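Local coordinates for Oxidored_FMN domain-containing protein ([Pseudomonas] geniculata N1, PDB 6L6J), which probably oxidises the amine 6-hydroxypseudooxynicotine as an FMN- and [4Fe-4S]-containing oxidoreductase of the NADH:flavin oxidoreductase family, at residues C362-W376 and I653-R666. Sequence-based numbering, arbitrary orientation.
Sequences CTQNPSAGEEHVSGW and IAQATYDGRKAGMR. With SF4 (iron/sulfur cluster), chain C.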
ATOM      1  N   CYS A 362      -4.347  -3.434   5.173  1.00 23.29           N
ATOM      2  CA  CYS A 362      -4.605  -3.838   3.760  1.00 24.75           C
ATOM      3  C   CYS A 362      -6.110  -3.827   3.474  1.00 25.97           C
ATOM      4  O   CYS A 362      -6.884  -4.407   4.246  1.00 27.31           O
ATOM      5  CB  CYS A 362      -4.040  -5.218   3.453  1.00 24.45           C
ATOM      6  SG  CYS A 362      -4.347  -5.775   1.756  1.00 25.98           S
ATOM      7  N   THR A 363      -6.505  -3.181   2.381  1.00 27.82           N
ATOM      8  CA  THR A 363      -7.920  -3.123   1.930  1.00 28.99           C
ATOM      9  C   THR A 363      -8.465  -4.550   1.710  1.00 28.97           C
ATOM     10  O   THR A 363      -9.689  -4.807   2.052  1.00 24.74           O
ATOM     11  CB  THR A 363      -8.020  -2.276   0.663  1.00 28.44           C
ATOM     12  OG1 THR A 363      -7.319  -1.073   0.979  1.00 27.35           O
ATOM     13  CG2 THR A 363      -9.457  -2.046   0.240  1.00 28.71           C
ATOM     14  N   GLN A 364      -7.622  -5.428   1.136  1.00 25.19           N
ATOM     15  CA  GLN A 364      -8.058  -6.770   0.669  1.00 25.90           C
ATOM     16  C   GLN A 364      -8.019  -7.739   1.849  1.00 25.19           C
ATOM     17  O   GLN A 364      -8.973  -8.516   1.998  1.00 25.51           O
ATOM     18  CB  GLN A 364      -7.185  -7.298  -0.470  1.00 26.42           C
ATOM     19  CG  GLN A 364      -7.580  -6.859  -1.873  1.00 23.91           C
ATOM     20  CD  GLN A 364      -8.860  -7.501  -2.340  1.00 26.46           C
ATOM     21  OE1 GLN A 364      -9.913  -7.343  -1.717  1.00 25.92           O
ATOM     22  NE2 GLN A 364      -8.790  -8.221  -3.458  1.00 27.27           N
ATOM     23  N   ASN A 365      -6.984  -7.635   2.675  1.00 24.56           N
ATOM     24  CA  ASN A 365      -6.691  -8.587   3.775  1.00 24.88           C
ATOM     25  C   ASN A 365      -6.757  -7.847   5.110  1.00 26.24           C
ATOM     26  O   ASN A 365      -5.722  -7.444   5.633  1.00 26.82           O
ATOM     27  CB  ASN A 365      -5.345  -9.272   3.503  1.00 23.92           C
ATOM     28  CG  ASN A 365      -4.866 -10.169   4.619  1.00 24.23           C
ATOM     29  OD1 ASN A 365      -5.672 -10.688   5.413  1.00 24.73           O
ATOM     30  ND2 ASN A 365      -3.550 -10.313   4.705  1.00 22.76           N
ATOM     31  N   PRO A 366      -7.953  -7.667   5.727  1.00 28.22           N
ATOM     32  CA  PRO A 366      -8.057  -7.000   7.036  1.00 29.87           C
ATOM     33  C   PRO A 366      -7.093  -7.512   8.134  1.00 30.55           C
ATOM     34  O   PRO A 366      -6.743  -6.713   9.027  1.00 29.83           O
ATOM     35  CB  PRO A 366      -9.507  -7.290   7.455  1.00 29.53           C
ATOM     36  CG  PRO A 366     -10.239  -7.398   6.132  1.00 29.92           C
ATOM     37  CD  PRO A 366      -9.263  -8.087   5.204  1.00 27.87           C
ATOM     38  N   SER A 367      -6.668  -8.783   8.028  1.00 27.24           N
ATOM     39  CA  SER A 367      -5.752  -9.484   8.966  1.00 28.01           C
ATOM     40  C   SER A 367      -4.369  -8.816   8.965  1.00 28.58           C
ATOM     41  O   SER A 367      -3.669  -8.897  10.011  1.00 30.06           O
ATOM     42  CB  SER A 367      -5.638 -10.970   8.633  1.00 29.15           C
ATOM     43  OG  SER A 367      -4.348 -11.300   8.125  1.00 29.20           O
ATOM     44  N   ALA A 368      -3.966  -8.204   7.846  1.00 27.67           N
ATOM     45  CA  ALA A 368      -2.644  -7.546   7.700  1.00 27.25           C
ATOM     46  C   ALA A 368      -2.514  -6.494   8.801  1.00 26.67           C
ATOM     47  O   ALA A 368      -3.318  -5.571   8.787  1.00 24.00           O
ATOM     48  CB  ALA A 368      -2.484  -6.921   6.330  1.00 26.87           C
ATOM     49  N   GLY A 369      -1.549  -6.682   9.711  1.00 28.83           N
ATOM     50  CA  GLY A 369      -1.245  -5.779  10.838  1.00 28.98           C
ATOM     51  C   GLY A 369      -2.166  -5.982  12.032  1.00 28.14           C
ATOM     52  O   GLY A 369      -2.035  -5.194  12.986  1.00 27.61           O
ATOM     53  N   GLU A 370      -3.061  -6.977  11.972  1.00 28.16           N
ATOM     54  CA  GLU A 370      -3.980  -7.362  13.078  1.00 30.26           C
ATOM     55  C   GLU A 370      -3.648  -8.765  13.611  1.00 31.03           C
ATOM     56  O   GLU A 370      -4.422  -9.252  14.484  1.00 30.66           O
ATOM     57  CB  GLU A 370      -5.440  -7.403  12.606  1.00 31.43           C
ATOM     58  CG  GLU A 370      -5.996  -6.083  12.119  1.00 31.21           C
ATOM     59  CD  GLU A 370      -5.864  -4.933  13.091  1.00 31.57           C
ATOM     60  OE1 GLU A 370      -6.295  -5.081  14.258  1.00 29.85           O
ATOM     61  OE2 GLU A 370      -5.318  -3.878  12.656  1.00 33.58           O
ATOM     62  N   GLU A 371      -2.605  -9.422  13.088  1.00 29.57           N
ATOM     63  CA  GLU A 371      -2.255 -10.836  13.431  1.00 30.64           C
ATOM     64  C   GLU A 371      -2.117 -10.974  14.965  1.00 34.23           C
ATOM     65  O   GLU A 371      -2.717 -11.917  15.550  1.00 30.07           O
ATOM     66  CB  GLU A 371      -0.973 -11.284  12.712  1.00 29.63           C
ATOM     67  CG  GLU A 371      -1.060 -11.289  11.187  1.00 27.92           C
ATOM     68  CD  GLU A 371      -0.658 -10.013  10.445  1.00 26.31           C
ATOM     69  OE1 GLU A 371      -0.471  -8.952  11.068  1.00 22.84           O
ATOM     70  OE2 GLU A 371      -0.545 -10.084   9.206  1.00 28.50           O
ATOM     71  N   HIS A 372      -1.401 -10.035  15.608  1.00 36.15           N
ATOM     72  CA  HIS A 372      -1.170 -10.003  17.080  1.00 32.88           C
ATOM     73  C   HIS A 372      -2.246  -9.167  17.773  1.00 33.09           C
ATOM     74  O   HIS A 372      -2.794  -9.681  18.734  1.00 39.45           O
ATOM     75  CB  HIS A 372       0.218  -9.466  17.438  1.00 31.98           C
ATOM     76  CG  HIS A 372       0.371  -9.269  18.906  1.00 33.94           C
ATOM     77  ND1 HIS A 372       0.692 -10.311  19.763  1.00 33.15           N
ATOM     78  CD2 HIS A 372       0.182  -8.173  19.689  1.00 37.05           C
ATOM     79  CE1 HIS A 372       0.738  -9.854  21.011  1.00 33.04           C
ATOM     80  NE2 HIS A 372       0.427  -8.543  20.994  1.00 31.59           N
ATOM     81  N   VAL A 373      -2.508  -7.935  17.322  1.00 30.49           N
ATOM     82  CA  VAL A 373      -3.385  -6.940  18.019  1.00 31.14           C
ATOM     83  C   VAL A 373      -4.787  -7.535  18.223  1.00 30.81           C
ATOM     84  O   VAL A 373      -5.392  -7.341  19.300  1.00 29.13           O
ATOM     85  CB  VAL A 373      -3.480  -5.597  17.262  1.00 32.13           C
ATOM     86  CG1 VAL A 373      -4.690  -4.786  17.696  1.00 32.46           C
ATOM     87  CG2 VAL A 373      -2.221  -4.749  17.408  1.00 31.54           C
ATOM     88  N   SER A 374      -5.299  -8.234  17.223  1.00 29.81           N
ATOM     89  CA  SER A 374      -6.701  -8.711  17.200  1.00 30.03           C
ATOM     90  C   SER A 374      -6.788 -10.246  17.219  1.00 31.28           C
ATOM     91  O   SER A 374      -7.910 -10.743  17.419  1.00 34.96           O
ATOM     92  CB  SER A 374      -7.410  -8.119  16.011  1.00 30.00           C
ATOM     93  OG  SER A 374      -7.489  -6.703  16.112  1.00 25.40           O
ATOM     94  N   GLY A 375      -5.672 -10.967  17.025  1.00 31.84           N
ATOM     95  CA  GLY A 375      -5.646 -12.432  16.791  1.00 30.04           C
ATOM     96  C   GLY A 375      -6.285 -12.872  15.466  1.00 30.25           C
ATOM     97  O   GLY A 375      -6.804 -13.995  15.418  1.00 28.63           O
ATOM     98  N   TRP A 376      -6.244 -12.038  14.414  1.00 31.15           N
ATOM     99  CA  TRP A 376      -6.828 -12.330  13.073  1.00 29.76           C
ATOM    100  C   TRP A 376      -5.803 -13.038  12.191  1.00 31.64           C
ATOM    101  O   TRP A 376      -4.690 -12.502  12.009  1.00 30.26           O
ATOM    102  CB  TRP A 376      -7.314 -11.061  12.375  1.00 29.52           C
ATOM    103  CG  TRP A 376      -8.496 -10.431  13.040  1.00 31.26           C
ATOM    104  CD1 TRP A 376      -9.217 -10.929  14.084  1.00 32.52           C
ATOM    105  CD2 TRP A 376      -9.124  -9.188  12.686  1.00 31.98           C
ATOM    106  NE1 TRP A 376     -10.231 -10.074  14.414  1.00 32.56           N
ATOM    107  CE2 TRP A 376     -10.199  -8.996  13.580  1.00 32.21           C
ATOM    108  CE3 TRP A 376      -8.872  -8.210  11.719  1.00 30.98           C
ATOM    109  CZ2 TRP A 376     -11.043  -7.888  13.508  1.00 32.11           C
ATOM    110  CZ3 TRP A 376      -9.686  -7.103  11.667  1.00 31.12           C
ATOM    111  CH2 TRP A 376     -10.766  -6.954  12.539  1.00 31.33           C
ATOM    112  N   ILE A 653     -12.402   2.318   1.584  1.00 30.11           N
ATOM    113  CA  ILE A 653     -12.965   0.939   1.424  1.00 29.20           C
ATOM    114  C   ILE A 653     -12.313  -0.024   2.422  1.00 26.76           C
ATOM    115  O   ILE A 653     -13.045  -0.902   2.905  1.00 26.19           O
ATOM    116  CB  ILE A 653     -12.824   0.472  -0.033  1.00 28.87           C
ATOM    117  CG1 ILE A 653     -13.870   1.154  -0.906  1.00 29.84           C
ATOM    118  CG2 ILE A 653     -12.905  -1.038  -0.157  1.00 32.91           C
ATOM    119  CD1 ILE A 653     -13.380   1.404  -2.306  1.00 33.13           C
ATOM    120  N   ALA A 654     -11.021   0.146   2.722  1.00 25.24           N
ATOM    121  CA  ALA A 654     -10.282  -0.650   3.737  1.00 26.42           C
ATOM    122  C   ALA A 654     -11.083  -0.732   5.035  1.00 27.59           C
ATOM    123  O   ALA A 654     -11.053  -1.787   5.669  1.00 29.04           O
ATOM    124  CB  ALA A 654      -8.922  -0.071   4.021  1.00 25.59           C
ATOM    125  N   GLN A 655     -11.761   0.357   5.409  1.00 29.71           N
ATOM    126  CA  GLN A 655     -12.529   0.463   6.681  1.00 28.81           C
ATOM    127  C   GLN A 655     -13.780  -0.410   6.586  1.00 28.40           C
ATOM    128  O   GLN A 655     -14.181  -0.970   7.609  1.00 31.35           O
ATOM    129  CB  GLN A 655     -12.909   1.918   6.954  1.00 28.71           C
ATOM    130  CG  GLN A 655     -13.559   2.132   8.309  1.00 28.55           C
ATOM    131  CD  GLN A 655     -12.671   1.730   9.461  1.00 27.97           C
ATOM    132  OE1 GLN A 655     -11.571   2.277   9.634  1.00 26.92           O
ATOM    133  NE2 GLN A 655     -13.155   0.772  10.249  1.00 24.19           N
ATOM    134  N   ALA A 656     -14.380  -0.496   5.401  1.00 29.86           N
ATOM    135  CA  ALA A 656     -15.563  -1.348   5.129  1.00 30.17           C
ATOM    136  C   ALA A 656     -15.156  -2.809   5.331  1.00 29.65           C
ATOM    137  O   ALA A 656     -15.964  -3.568   5.933  1.00 25.30           O
ATOM    138  CB  ALA A 656     -16.108  -1.097   3.742  1.00 30.06           C
ATOM    139  N   THR A 657     -13.944  -3.172   4.877  1.00 27.31           N
ATOM    140  CA  THR A 657     -13.428  -4.561   4.986  1.00 28.06           C
ATOM    141  C   THR A 657     -13.069  -4.850   6.454  1.00 28.17           C
ATOM    142  O   THR A 657     -13.434  -5.932   6.945  1.00 28.30           O
ATOM    143  CB  THR A 657     -12.297  -4.832   3.992  1.00 27.27           C
ATOM    144  OG1 THR A 657     -11.184  -3.985   4.267  1.00 28.01           O
ATOM    145  CG2 THR A 657     -12.751  -4.652   2.562  1.00 27.00           C
ATOM    146  N   TYR A 658     -12.420  -3.902   7.137  1.00 27.64           N
ATOM    147  CA  TYR A 658     -12.120  -3.998   8.584  1.00 27.85           C
ATOM    148  C   TYR A 658     -13.422  -4.224   9.361  1.00 26.52           C
ATOM    149  O   TYR A 658     -13.470  -5.188  10.131  1.00 27.89           O
ATOM    150  CB  TYR A 658     -11.354  -2.792   9.125  1.00 27.29           C
ATOM    151  CG  TYR A 658     -10.933  -2.982  10.561  1.00 26.88           C
ATOM    152  CD1 TYR A 658     -11.793  -2.644  11.604  1.00 28.66           C
ATOM    153  CD2 TYR A 658      -9.714  -3.544  10.885  1.00 25.15           C
ATOM    154  CE1 TYR A 658     -11.442  -2.827  12.929  1.00 26.09           C
ATOM    155  CE2 TYR A 658      -9.348  -3.740  12.207  1.00 26.38           C
ATOM    156  CZ  TYR A 658     -10.217  -3.390  13.230  1.00 26.41           C
ATOM    157  OH  TYR A 658      -9.858  -3.562  14.533  1.00 27.74           O
ATOM    158  N   ASP A 659     -14.423  -3.367   9.207  1.00 25.75           N
ATOM    159  CA  ASP A 659     -15.709  -3.539   9.942  1.00 27.66           C
ATOM    160  C   ASP A 659     -16.254  -4.943   9.661  1.00 29.74           C
ATOM    161  O   ASP A 659     -16.648  -5.635  10.631  1.00 34.75           O
ATOM    162  CB  ASP A 659     -16.754  -2.487   9.567  1.00 27.65           C
ATOM    163  CG  ASP A 659     -16.577  -1.136  10.231  1.00 28.33           C
ATOM    164  OD1 ASP A 659     -15.642  -0.979  11.033  1.00 26.80           O
ATOM    165  OD2 ASP A 659     -17.388  -0.238   9.928  1.00 32.61           O
ATOM    166  N   GLY A 660     -16.277  -5.347   8.388  1.00 30.87           N
ATOM    167  CA  GLY A 660     -16.824  -6.643   7.941  1.00 30.53           C
ATOM    168  C   GLY A 660     -16.188  -7.804   8.684  1.00 31.48           C
ATOM    169  O   GLY A 660     -16.933  -8.655   9.186  1.00 32.51           O
ATOM    170  N   ARG A 661     -14.853  -7.841   8.722  1.00 32.18           N
ATOM    171  CA  ARG A 661     -14.049  -8.885   9.401  1.00 32.35           C
ATOM    172  C   ARG A 661     -14.370  -8.866  10.895  1.00 33.26           C
ATOM    173  O   ARG A 661     -14.632  -9.959  11.441  1.00 33.22           O
ATOM    174  CB  ARG A 661     -12.547  -8.664   9.183  1.00 35.05           C
ATOM    175  CG  ARG A 661     -11.680  -9.799   9.725  1.00 37.40           C
ATOM    176  CD  ARG A 661     -11.858 -11.111   8.968  1.00 37.13           C
ATOM    177  NE  ARG A 661     -10.595 -11.540   8.378  1.00 41.61           N
ATOM    178  CZ  ARG A 661     -10.352 -11.722   7.079  1.00 43.31           C
ATOM    179  NH1 ARG A 661     -11.307 -11.504   6.188  1.00 43.26           N
ATOM    180  NH2 ARG A 661      -9.142 -12.110   6.675  1.00 38.77           N
ATOM    181  N   LYS A 662     -14.375  -7.678  11.517  1.00 34.30           N
ATOM    182  CA  LYS A 662     -14.603  -7.506  12.980  1.00 38.40           C
ATOM    183  C   LYS A 662     -15.952  -8.130  13.352  1.00 37.64           C
ATOM    184  O   LYS A 662     -15.973  -9.018  14.226  1.00 40.05           O
ATOM    185  CB  LYS A 662     -14.545  -6.037  13.385  1.00 40.63           C
ATOM    186  CG  LYS A 662     -14.538  -5.775  14.882  1.00 41.55           C
ATOM    187  CD  LYS A 662     -14.220  -4.318  15.200  1.00 44.61           C
ATOM    188  CE  LYS A 662     -14.636  -3.870  16.585  1.00 47.56           C
ATOM    189  NZ  LYS A 662     -14.823  -2.397  16.615  1.00 51.02           N
ATOM    190  N   ALA A 663     -17.024  -7.739  12.666  1.00 35.50           N
ATOM    191  CA  ALA A 663     -18.370  -8.328  12.871  1.00 36.44           C
ATOM    192  C   ALA A 663     -18.266  -9.855  12.749  1.00 34.60           C
ATOM    193  O   ALA A 663     -18.699 -10.553  13.678  1.00 36.29           O
ATOM    194  CB  ALA A 663     -19.358  -7.738  11.892  1.00 37.77           C
ATOM    195  N   GLY A 664     -17.671 -10.346  11.660  1.00 32.42           N
ATOM    196  CA  GLY A 664     -17.536 -11.787  11.360  1.00 35.23           C
ATOM    197  C   GLY A 664     -16.835 -12.581  12.466  1.00 33.71           C
ATOM    198  O   GLY A 664     -17.203 -13.747  12.690  1.00 29.97           O
ATOM    199  N   MET A 665     -15.838 -11.988  13.121  1.00 35.49           N
ATOM    200  CA  MET A 665     -15.022 -12.670  14.164  1.00 36.54           C
ATOM    201  C   MET A 665     -15.681 -12.515  15.546  1.00 37.47           C
ATOM    202  O   MET A 665     -15.553 -13.438  16.345  1.00 39.25           O
ATOM    203  CB  MET A 665     -13.600 -12.098  14.206  1.00 34.18           C
ATOM    204  CG  MET A 665     -12.849 -12.230  12.907  1.00 35.17           C
ATOM    205  SD  MET A 665     -12.304 -13.922  12.524  1.00 35.83           S
ATOM    206  CE  MET A 665     -11.196 -14.229  13.902  1.00 32.17           C
ATOM    207  N   ARG A 666     -16.338 -11.383  15.815  1.00 40.12           N
ATOM    208  CA  ARG A 666     -16.880 -11.052  17.158  1.00 47.95           C
ATOM    209  C   ARG A 666     -18.207 -11.785  17.392  1.00 46.01           C
ATOM    210  O   ARG A 666     -18.534 -11.993  18.565  1.00 42.15           O
ATOM    211  CB  ARG A 666     -17.059  -9.539  17.367  1.00 52.19           C
ATOM    212  CG  ARG A 666     -15.775  -8.730  17.252  1.00 60.86           C
ATOM    213  CD  ARG A 666     -14.672  -9.064  18.245  1.00 66.30           C
ATOM    214  NE  ARG A 666     -13.356  -8.570  17.798  1.00 74.88           N
ATOM    215  CZ  ARG A 666     -12.320  -9.322  17.365  1.00 70.87           C
ATOM    216  NH1 ARG A 666     -12.384 -10.646  17.316  1.00 65.18           N
ATOM    217  NH2 ARG A 666     -11.193  -8.728  17.011  1.00 68.76           N
TER
HETATM  218 FE1  SF4 C 702      -4.272  -2.095  -1.337  1.00 30.88          FE
HETATM  219 FE2  SF4 C 702      -2.373  -4.274  -2.224  1.00 28.47          FE
HETATM  220 FE3  SF4 C 702      -3.686  -4.401   0.456  1.00 28.81          FE
HETATM  221 FE4  SF4 C 702      -1.478  -2.406  -0.065  1.00 30.12          FE
HETATM  222  S1  SF4 C 702      -1.661  -4.468  -0.233  1.00 22.10           S
HETATM  223  S2  SF4 C 702      -3.499  -2.284   0.618  1.00 26.82           S
HETATM  224  S3  SF4 C 702      -2.225  -2.151  -2.018  1.00 27.41           S
HETATM  225  S4  SF4 C 702      -4.373  -4.211  -1.495  1.00 23.77           S
HETATM  226  O   HOH W   1      -9.087  -3.922   5.898  1.00 17.66           O
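The cysteine-bearing loop of the [4Fe-4S] site, Cys362-Trp376, lies along the C-terminal helix 653-666, with Thr363 and Pro366 on its first turns and the Trp376 ring spread over its second half, from Tyr658 to Arg666. Cys362 turns away from the helix and binds an iron of the cluster through SG, 2.0 Å from FE3; Cys344, Cys347 and Cys350 supply the other thiolates. At the following residue the small side chain of Ala654 lets the loop come close: Thr363 CA lies 3.9 Å from Ala654 CA, and Thr363 CG2 meets Ile653 CG2. Thr657 OG1 is 2.8 Å from Thr363 O and 2.6 Å from Ala654 O, so its single proton may serve either carbonyl. A water donates to both Cys362 O and Ala654 O, bridging loop and helix. Pro366 sets CG against Thr657 O and CB against Arg661 CB. Trp376 offers a broad flat ring, wide enough to reach Tyr658, Arg661 and Met665 at once. Arg661, whose chi1 of -173° swings CG away from its own N, lays that methylene over one indole face, 3.8 Å from the centroid of the six-membered ring, a CH-pi contact. The CZ3-CH2 rim meets Tyr658, CH2 over one face of its ring, the planes 45° apart and CE2 3.4 Å from Trp376 CZ3, while Met665 makes a Met-aromatic contact at the five-membered ring. Replacing Trp376 with an alanine would probably open a gap between Tyr658, Arg661 and Met665. Glu370 brings its carboxylate to the Tyr658 edge; its OE1 accepts from Ser374 OG, and its OE2 forms a salt bridge with Arg359. Arg661 reaches on to a salt bridge with Glu402 of helix 398-410, while helix 441-450 touches Thr363 and Thr657, and helix 38-51 of the flavin barrel borders the loop at Glu371.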